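Local coordinates for vacuolar protein sorting-associated protein 54 (PDB 3N1E) that is a subunit of the GARP tethering complex, present here as the subunit's C-terminal helical domain, and probably acts in retrograde transport from endosomes to the trans-Golgi network, at residues Lys27-Met32 against Leu82-Ser87; Lys38-Tyr43 against Pro52-Ile57; Ala47-Pro52 against Thr113-Phe118. All blocks are in the same frame, centred on the assembly; numbering follows the deposited sequence.

Contact 1 (Lys27-Met32 against Leu82-Ser87); sequences KLVAIM and LRINAS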
loop_
_atom_site.group_PDB
_atom_site.type_symbol
_atom_site.label_atom_id
_atom_site.label_comp_id
_atom_site.label_asym_id
_atom_site.label_seq_id
_atom_site.Cartn_x
_atom_site.Cartn_y
_atom_site.Cartn_z
ATOM N N LYS A 27 -7.849 -10.075 4.291
ATOM C CA LYS A 27 -8.004 -10.792 3.000
ATOM C C LYS A 27 -7.595 -9.897 1.826
ATOM O O LYS A 27 -6.980 -10.358 0.846
ATOM C CB LYS A 27 -9.442 -11.338 2.826
ATOM C CG LYS A 27 -9.811 -12.421 3.842
ATOM C CD LYS A 27 -11.315 -12.636 3.972
ATOM C CE LYS A 27 -11.960 -13.131 2.695
ATOM N NZ LYS A 27 -13.418 -13.398 2.919
ATOM N N LEU A 28 -7.896 -8.604 1.948
ATOM C CA LEU A 28 -7.484 -7.629 0.963
ATOM C C LEU A 28 -5.962 -7.414 0.923
ATOM O O LEU A 28 -5.378 -7.350 -0.150
ATOM C CB LEU A 28 -8.222 -6.309 1.195
ATOM C CG LEU A 28 -8.139 -5.210 0.139
ATOM C CD1 LEU A 28 -8.378 -5.687 -1.294
ATOM C CD2 LEU A 28 -9.203 -4.182 0.525
ATOM N N VAL A 29 -5.317 -7.326 2.083
ATOM C CA VAL A 29 -3.850 -7.253 2.133
ATOM C C VAL A 29 -3.238 -8.497 1.511
ATOM O O VAL A 29 -2.244 -8.411 0.794
ATOM C CB VAL A 29 -3.344 -7.047 3.591
ATOM C CG1 VAL A 29 -1.801 -7.205 3.726
ATOM C CG2 VAL A 29 -3.780 -5.666 4.099
ATOM N N ALA A 30 -3.867 -9.649 1.718
ATOM C CA ALA A 30 -3.276 -10.868 1.189
ATOM C C ALA A 30 -3.356 -10.876 -0.345
ATOM O O ALA A 30 -2.411 -11.287 -1.048
ATOM C CB ALA A 30 -3.951 -12.130 1.830
ATOM N N ILE A 31 -4.482 -10.400 -0.878
ATOM C CA ILE A 31 -4.628 -10.263 -2.309
ATOM C C ILE A 31 -3.567 -9.335 -2.878
ATOM O O ILE A 31 -2.932 -9.651 -3.889
ATOM C CB ILE A 31 -6.065 -9.790 -2.650
ATOM C CG1 ILE A 31 -7.056 -10.936 -2.371
ATOM C CG2 ILE A 31 -6.156 -9.279 -4.069
ATOM C CD1 ILE A 31 -8.526 -10.512 -2.211
ATOM N N MET A 32 -3.361 -8.184 -2.236
ATOM C CA MET A 32 -2.378 -7.260 -2.787
ATOM C C MET A 32 -0.953 -7.789 -2.625
ATOM O O MET A 32 -0.112 -7.614 -3.509
ATOM C CB MET A 32 -2.505 -5.861 -2.182
ATOM C CG MET A 32 -3.856 -5.206 -2.392
ATOM S SD MET A 32 -4.273 -4.951 -4.129
ATOM C CE MET A 32 -3.097 -3.707 -4.593
ATOM N N LEU A 82 -1.362 1.613 4.918
ATOM C CA LEU A 82 -0.067 1.383 5.580
ATOM C C LEU A 82 0.356 -0.084 5.517
ATOM O O LEU A 82 1.526 -0.362 5.304
ATOM C CB LEU A 82 -0.068 1.897 7.027
ATOM C CG LEU A 82 -0.122 3.417 7.075
ATOM C CD1 LEU A 82 -0.456 3.800 8.518
ATOM C CD2 LEU A 82 1.221 4.094 6.643
ATOM N N ARG A 83 -0.597 -1.009 5.657
ATOM C CA ARG A 83 -0.308 -2.445 5.532
ATOM C C ARG A 83 0.051 -2.850 4.105
ATOM O O ARG A 83 0.956 -3.664 3.880
ATOM C CB ARG A 83 -1.486 -3.314 6.037
ATOM C CG ARG A 83 -1.811 -3.055 7.495
ATOM C CD ARG A 83 -2.781 -4.081 8.115
ATOM N NE ARG A 83 -2.470 -4.131 9.559
ATOM C CZ ARG A 83 -3.167 -4.783 10.486
ATOM N NH1 ARG A 83 -4.266 -5.465 10.163
ATOM N NH2 ARG A 83 -2.769 -4.733 11.758
ATOM N N ILE A 84 -0.697 -2.329 3.151
ATOM C CA ILE A 84 -0.414 -2.562 1.735
ATOM C C ILE A 84 0.995 -2.032 1.436
ATOM O O ILE A 84 1.807 -2.721 0.823
ATOM C CB ILE A 84 -1.426 -1.822 0.811
ATOM C CG1 ILE A 84 -2.862 -2.367 0.950
ATOM C CG2 ILE A 84 -0.968 -1.866 -0.643
ATOM C CD1 ILE A 84 -3.007 -3.822 0.993
ATOM N N ASN A 85 1.289 -0.816 1.886
ATOM C CA ASN A 85 2.631 -0.246 1.691
ATOM C C ASN A 85 3.740 -1.108 2.296
ATOM O O ASN A 85 4.808 -1.245 1.719
ATOM C CB ASN A 85 2.696 1.188 2.252
ATOM C CG ASN A 85 4.017 1.863 2.013
ATOM O OD1 ASN A 85 4.757 2.206 2.959
ATOM N ND2 ASN A 85 4.341 2.046 0.782
ATOM N N ALA A 86 3.487 -1.679 3.465
ATOM C CA ALA A 86 4.489 -2.521 4.109
ATOM C C ALA A 86 4.778 -3.751 3.246
ATOM O O ALA A 86 5.921 -4.148 3.112
ATOM C CB ALA A 86 4.008 -2.943 5.488
ATOM N N SER A 87 3.727 -4.347 2.675
ATOM C CA SER A 87 3.889 -5.474 1.767
ATOM C C SER A 87 4.662 -5.091 0.503
ATOM O O SER A 87 5.559 -5.808 0.084
ATOM C CB SER A 87 2.510 -6.040 1.375
ATOM O OG SER A 87 2.647 -7.012 0.343
#

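Contact 2 (Lys38-Tyr43 against Pro52-Ile57); sequences KLLSKY and PCFRNI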
loop_
_atom_site.group_PDB
_atom_site.type_symbol
_atom_site.label_atom_id
_atom_site.label_comp_id
_atom_site.label_asym_id
_atom_site.label_seq_id
_atom_site.Cartn_x
_atom_site.Cartn_y
_atom_site.Cartn_z
ATOM N N LYS A 38 4.057 -11.293 -7.344
ATOM C CA LYS A 38 4.057 -11.696 -8.754
ATOM C C LYS A 38 4.760 -10.667 -9.615
ATOM O O LYS A 38 5.639 -11.012 -10.413
ATOM C CB LYS A 38 2.624 -11.885 -9.245
ATOM C CG LYS A 38 2.550 -12.355 -10.665
ATOM C CD LYS A 38 1.109 -12.383 -11.139
ATOM C CE LYS A 38 1.002 -11.898 -12.576
ATOM N NZ LYS A 38 1.956 -12.596 -13.474
ATOM N N LEU A 39 4.402 -9.398 -9.415
ATOM C CA LEU A 39 4.939 -8.323 -10.256
ATOM C C LEU A 39 6.394 -7.984 -9.943
ATOM O O LEU A 39 7.216 -7.887 -10.866
ATOM C CB LEU A 39 4.045 -7.081 -10.192
ATOM C CG LEU A 39 2.630 -7.215 -10.780
ATOM C CD1 LEU A 39 1.794 -5.977 -10.471
ATOM C CD2 LEU A 39 2.708 -7.486 -12.300
ATOM N N LEU A 40 6.714 -7.815 -8.660
ATOM C CA LEU A 40 8.050 -7.363 -8.269
ATOM C C LEU A 40 9.133 -8.435 -8.439
ATOM O O LEU A 40 10.296 -8.091 -8.581
ATOM C CB LEU A 40 8.041 -6.786 -6.855
ATOM C CG LEU A 40 7.320 -5.435 -6.840
ATOM C CD1 LEU A 40 6.967 -5.006 -5.414
ATOM C CD2 LEU A 40 8.198 -4.354 -7.523
ATOM N N SER A 41 8.740 -9.710 -8.455
ATOM C CA SER A 41 9.676 -10.819 -8.693
ATOM C C SER A 41 10.243 -10.765 -10.104
ATOM O O SER A 41 11.279 -11.381 -10.380
ATOM C CB SER A 41 8.991 -12.179 -8.482
ATOM O OG SER A 41 8.646 -12.381 -7.127
ATOM N N LYS A 42 9.523 -10.072 -10.997
ATOM C CA LYS A 42 9.894 -9.910 -12.420
ATOM C C LYS A 42 10.396 -8.494 -12.753
ATOM O O LYS A 42 10.655 -8.161 -13.908
ATOM C CB LYS A 42 8.695 -10.226 -13.328
ATOM C CG LYS A 42 8.250 -11.694 -13.374
ATOM C CD LYS A 42 7.040 -11.848 -14.290
ATOM C CE LYS A 42 6.740 -13.322 -14.615
ATOM N NZ LYS A 42 5.469 -13.484 -15.402
ATOM N N TYR A 43 10.508 -7.639 -11.747
ATOM C CA TYR A 43 10.831 -6.235 -12.007
ATOM C C TYR A 43 12.267 -6.086 -12.466
ATOM O O TYR A 43 13.174 -6.635 -11.850
ATOM C CB TYR A 43 10.609 -5.458 -10.709
ATOM C CG TYR A 43 11.006 -4.001 -10.693
ATOM C CD1 TYR A 43 10.529 -3.104 -11.647
ATOM C CD2 TYR A 43 11.836 -3.517 -9.688
ATOM C CE1 TYR A 43 10.888 -1.745 -11.593
ATOM C CE2 TYR A 43 12.200 -2.162 -9.631
ATOM C CZ TYR A 43 11.717 -1.288 -10.592
ATOM O OH TYR A 43 12.072 0.045 -10.513
ATOM N N PRO A 52 6.539 -0.518 -16.484
ATOM C CA PRO A 52 5.259 -1.246 -16.543
ATOM C C PRO A 52 4.841 -1.846 -15.187
ATOM O O PRO A 52 3.634 -1.791 -14.838
ATOM C CB PRO A 52 5.541 -2.351 -17.577
ATOM C CG PRO A 52 6.588 -1.743 -18.471
ATOM C CD PRO A 52 7.466 -0.916 -17.570
ATOM N N CYS A 53 5.801 -2.396 -14.434
ATOM C CA CYS A 53 5.532 -2.992 -13.136
ATOM C C CYS A 53 4.861 -1.956 -12.229
ATOM O O CYS A 53 3.800 -2.214 -11.646
ATOM C CB CYS A 53 6.846 -3.477 -12.484
ATOM S SG CYS A 53 6.649 -4.120 -10.867
ATOM N N PHE A 54 5.485 -0.784 -12.123
ATOM C CA PHE A 54 4.959 0.254 -11.224
ATOM C C PHE A 54 3.653 0.853 -11.724
ATOM O O PHE A 54 2.782 1.220 -10.906
ATOM C CB PHE A 54 5.995 1.346 -10.961
ATOM C CG PHE A 54 7.029 0.977 -9.931
ATOM C CD1 PHE A 54 7.774 -0.197 -10.031
ATOM C CD2 PHE A 54 7.268 1.812 -8.857
ATOM C CE1 PHE A 54 8.734 -0.529 -9.044
ATOM C CE2 PHE A 54 8.242 1.490 -7.883
ATOM C CZ PHE A 54 8.968 0.327 -8.002
ATOM N N ARG A 55 3.478 0.944 -13.056
ATOM C CA ARG A 55 2.179 1.416 -13.564
ATOM C C ARG A 55 1.052 0.481 -13.128
ATOM O O ARG A 55 -0.021 0.927 -12.722
ATOM C CB ARG A 55 2.172 1.556 -15.099
ATOM C CG ARG A 55 3.097 2.635 -15.600
ATOM C CD ARG A 55 2.827 2.987 -17.086
ATOM N NE ARG A 55 2.901 1.845 -18.009
ATOM C CZ ARG A 55 3.995 1.411 -18.660
ATOM N NH1 ARG A 55 5.211 1.928 -18.461
ATOM N NH2 ARG A 55 3.868 0.410 -19.522
ATOM N N ASN A 56 1.328 -0.819 -13.202
ATOM C CA ASN A 56 0.325 -1.809 -12.843
ATOM C C ASN A 56 0.036 -1.806 -11.358
ATOM O O ASN A 56 -1.133 -1.788 -10.968
ATOM C CB ASN A 56 0.752 -3.186 -13.324
ATOM C CG ASN A 56 0.529 -3.354 -14.785
ATOM O OD1 ASN A 56 -0.562 -3.061 -15.292
ATOM N ND2 ASN A 56 1.553 -3.815 -15.493
ATOM N N ILE A 57 1.083 -1.780 -10.528
ATOM C CA ILE A 57 0.925 -1.686 -9.071
ATOM C C ILE A 57 0.062 -0.455 -8.743
ATOM O O ILE A 57 -0.945 -0.536 -8.029
ATOM C CB ILE A 57 2.299 -1.575 -8.367
ATOM C CG1 ILE A 57 3.027 -2.929 -8.428
ATOM C CG2 ILE A 57 2.136 -1.107 -6.892
ATOM C CD1 ILE A 57 4.512 -2.877 -8.063
#

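Contact 3 (Ala47-Pro52 against Thr113-Phe118); sequences APVPSP and TADVAF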
loop_
_atom_site.group_PDB
_atom_site.type_symbol
_atom_site.label_atom_id
_atom_site.label_comp_id
_atom_site.label_asym_id
_atom_site.label_seq_id
_atom_site.Cartn_x
_atom_site.Cartn_y
_atom_site.Cartn_z
ATOM N N ALA A 47 14.697 2.478 -17.781
ATOM C CA ALA A 47 13.804 3.499 -18.290
ATOM C C ALA A 47 12.914 2.892 -19.376
ATOM O O ALA A 47 13.318 1.929 -20.027
ATOM C CB ALA A 47 14.627 4.661 -18.835
ATOM N N PRO A 48 11.729 3.475 -19.609
ATOM C CA PRO A 48 11.235 4.709 -18.984
ATOM C C PRO A 48 10.517 4.483 -17.654
ATOM O O PRO A 48 10.177 3.352 -17.324
ATOM C CB PRO A 48 10.243 5.233 -20.021
ATOM C CG PRO A 48 9.645 3.965 -20.579
ATOM C CD PRO A 48 10.786 2.971 -20.633
ATOM N N VAL A 49 10.328 5.574 -16.910
ATOM C CA VAL A 49 9.646 5.572 -15.613
ATOM C C VAL A 49 8.398 6.444 -15.797
ATOM O O VAL A 49 8.494 7.542 -16.358
ATOM C CB VAL A 49 10.539 6.152 -14.498
ATOM C CG1 VAL A 49 9.736 6.500 -13.218
ATOM C CG2 VAL A 49 11.658 5.171 -14.149
ATOM N N PRO A 50 7.234 5.970 -15.302
ATOM C CA PRO A 50 7.098 4.725 -14.529
ATOM C C PRO A 50 7.229 3.444 -15.359
ATOM O O PRO A 50 6.750 3.408 -16.487
ATOM C CB PRO A 50 5.691 4.815 -13.950
ATOM C CG PRO A 50 4.933 5.709 -14.955
ATOM C CD PRO A 50 5.953 6.707 -15.429
ATOM N N SER A 51 7.896 2.439 -14.800
ATOM C CA SER A 51 8.041 1.135 -15.445
ATOM C C SER A 51 6.661 0.456 -15.575
ATOM O O SER A 51 5.717 0.787 -14.841
ATOM C CB SER A 51 8.959 0.254 -14.591
ATOM O OG SER A 51 8.372 0.080 -13.301
ATOM N N PRO A 52 6.539 -0.518 -16.484
ATOM C CA PRO A 52 5.259 -1.246 -16.543
ATOM C C PRO A 52 4.841 -1.846 -15.187
ATOM O O PRO A 52 3.634 -1.791 -14.838
ATOM C CB PRO A 52 5.541 -2.351 -17.577
ATOM C CG PRO A 52 6.588 -1.743 -18.471
ATOM C CD PRO A 52 7.466 -0.916 -17.570
ATOM N N THR A 113 14.739 5.184 -7.514
ATOM C CA THR A 113 14.261 6.396 -6.802
ATOM C C THR A 113 13.122 7.065 -7.584
ATOM O O THR A 113 12.118 7.496 -7.005
ATOM C CB THR A 113 15.404 7.345 -6.537
ATOM O OG1 THR A 113 16.321 6.661 -5.657
ATOM C CG2 THR A 113 14.907 8.654 -5.845
ATOM N N ALA A 114 13.287 7.111 -8.904
ATOM C CA ALA A 114 12.283 7.713 -9.794
ATOM C C ALA A 114 10.964 6.896 -9.811
ATOM O O ALA A 114 9.852 7.447 -9.730
ATOM C CB ALA A 114 12.865 7.816 -11.221
ATOM N N ASP A 115 11.102 5.583 -9.947
ATOM C CA ASP A 115 9.916 4.698 -9.974
ATOM C C ASP A 115 9.192 4.808 -8.621
ATOM O O ASP A 115 7.968 4.900 -8.563
ATOM C CB ASP A 115 10.369 3.262 -10.290
ATOM C CG ASP A 115 9.689 2.655 -11.528
ATOM O OD1 ASP A 115 8.811 3.287 -12.158
ATOM O OD2 ASP A 115 10.068 1.496 -11.856
ATOM N N VAL A 116 9.954 4.842 -7.538
ATOM C CA VAL A 116 9.366 4.983 -6.205
ATOM C C VAL A 116 8.692 6.342 -6.049
ATOM O O VAL A 116 7.633 6.428 -5.438
ATOM C CB VAL A 116 10.425 4.747 -5.117
ATOM C CG1 VAL A 116 9.927 5.199 -3.744
ATOM C CG2 VAL A 116 10.800 3.264 -5.137
ATOM N N ALA A 117 9.272 7.388 -6.625
ATOM C CA ALA A 117 8.590 8.703 -6.611
ATOM C C ALA A 117 7.230 8.669 -7.312
ATOM O O ALA A 117 6.289 9.337 -6.874
ATOM C CB ALA A 117 9.462 9.780 -7.218
ATOM N N PHE A 118 7.120 7.918 -8.412
ATOM C CA PHE A 118 5.804 7.716 -9.051
ATOM C C PHE A 118 4.813 7.006 -8.089
ATOM O O PHE A 118 3.680 7.442 -7.902
ATOM C CB PHE A 118 5.963 6.961 -10.370
ATOM C CG PHE A 118 4.659 6.646 -11.038
ATOM C CD1 PHE A 118 3.998 7.634 -11.753
ATOM C CD2 PHE A 118 4.094 5.379 -10.937
ATOM C CE1 PHE A 118 2.765 7.368 -12.381
ATOM C CE2 PHE A 118 2.855 5.085 -11.581
ATOM C CZ PHE A 118 2.212 6.077 -12.302
#

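Contact 1 (Lys27-Met32 against Leu82-Ser87)
Ile84 reaches across from helix 74-98 and sets its terminal methyl between Val29 and Met32 of helix 17-40. Ile84 CD1 is the main point of contact. Ile84 CD1 lies 3.7 Å from Val29 CG2 and 3.8 Å from Met32 CG. Ile84 CD1 also comes 3.7 Å from Val29 CA, so the methyl rests against the backbone of the opposing helix as well as its side chains. The bend at the second torsion of Ile84 (chi2 -44°) turns CD1 into this place.

Val29 and Ile84 run past each other in opposite directions. The CG2 branch of Val29, anti to the carbonyl carbon, does the touching. Val29 CG2 also meets Arg83 CB at 3.8 Å, where the two side chains cross nearly at right angles. Arg83 uses just the base of its chain here. Its extended remainder carries the guanidinium away from helix 17-40. Met32 crosses Ile84 at a slant and offers CB and CG. Its chain then bends at both following torsions.

The backbones come nearest at Val29 and Ile84, with their CA atoms 5.8 Å apart. The axes of the two short segments pass at 9.6 Å, and their N-to-C directions differ by 29°. Met61 and Met64 of helix 52-68 also touch Ile84, and Met61 touches Met32. Phe36 adds a further neighbour to Ile84. Ser87 OG is hydrogen-bonded to Asp33 OD1, a polar link between the same two helices just beyond this contact.

Between the two segments the chemistry is apolar, with no hydrogen bond or salt bridge. Cohesion therefore comes from close fit and from burial of Ile84 and Met32. Such packing joins two helices that run in roughly the same direction. Arg83 marks the edge where the hydrocarbon core gives way to solvent.

Contact 2 (Lys38-Tyr43 against Pro52-Ile57)
Leu39 and Cys53 bring the two backbones nearest, with CA atoms 6.1 Å apart. A type I beta turn runs from Leu40 to Tyr43. The segment 52-57 is the first part of helix 52-68.

Cys53 points toward segment 38-43. Cys53 SG lies anti to its own backbone N (chi1 176°) and comes 3.7 Å from Leu40 CD2. Cys53 SG also stands 5.0 Å from the centroid of the Tyr43 ring, in an oblique sulfur-aromatic contact. Tyr43 CD1 meets Cys53 CB at 3.8 Å. Phe54 CE1 reaches one face of the Tyr43 ring, near the rim and 3.4 Å from Tyr43 CZ. The planes make 40°, so the pair is neither a stack nor edge-to-face. Further along, Leu39 and Ile57 slide past each other in opposite directions, with Leu39 CD1 3.9 Å from Ile57 CG1. Leu40 crosses Ile57 nearly at right angles, with Leu40 CG 4.0 Å from Ile57 CD1.

Tyr43 OH is hydrogen-bonded to Asp115 of helix 107-124, which holds the phenol end of the ring. Tyr88 of helix 74-98 touches Leu40 and Ile57, and Leu92 of that helix touches Tyr43. The contact thus joins two consecutive helices across their connecting loop, with helix 74-98 packed against both.

Contact 3 (Ala47-Pro52 against Thr113-Phe118)
Ser51 and Asp115 form a two-pronged polar contact between the loop and helix 107-124. Ser51 N donates to Asp115 OD1 over 2.9 Å, with a nearly straight N-H...O angle of 164°. Asp115 OD1 accepts with its syn lone pair. Ser51 OG donates to Asp115 OD2 over 2.6 Å, on the syn side and 20° out of the carboxylate plane. One carboxylate thus grips both the amide and the hydroxyl of one residue. The OG atom sits between the backbone N and the carbonyl carbon of Ser51 (chi1 61°), which brings it round to the second oxygen.

Apolar contacts flank this pair. Pro50 lays its ring over one face of Phe118, with Pro50 CB 3.6 Å from the Phe118 ring centroid. This is a CH-pi contact, offset toward the rim. Phe118 extends toward the loop with CG anti to its backbone N. Val49 CG1 approaches Ala114 CB at 3.9 Å and Asp115 OD1 at 3.5 Å, so its methyl lies against the carboxylate.

Further partners surround these groups. With Tyr43 as well as Ser51 bound to it, Asp115 OD2 has two hydroxyl partners. Arg55 NH1 is hydrogen-bonded to Pro50 O and ties the loop to the following helix. The peptides before Pro48 and Pro50 are both cis, and they shape the loop leading to Ser51. Phe118 also touches Cys58 of helix 52-68.

Ser51 OG accepts from Phe54 N, which makes Ser51 the N-cap of helix 52-68. The cap is held in turn by Asp115. The start of helix 52-68 may help to stabilise the negative charge of Asp115. The result is a serine N-cap anchored by a buried aspartate of another helix, joining loop and helix in this all-helical bundle.

Contacts 2 and 3 form one continuous patch, with centres 11 Å apart and Pro52 in common. Two polar bridges join them: Tyr43 OH to Asp115 OD2 at 2.8 Å, and Arg55 NH1 to Pro50 O at 2.9 Å. Contact 1 stands apart, its centre 15 Å from the centre of contact 2 and 21 Å from that of contact 3. It shares helix 17-40 with contact 2, and along the chain it encloses that contact. Together they draw helices 17-40, 52-68, 74-98 and 107-124 into one bundle, apolar at contact 1 and partly polar at contact 3. The bound magnesium ion is about 13 Å from the side chains of Tyr43 and Ala114, so neither binds it.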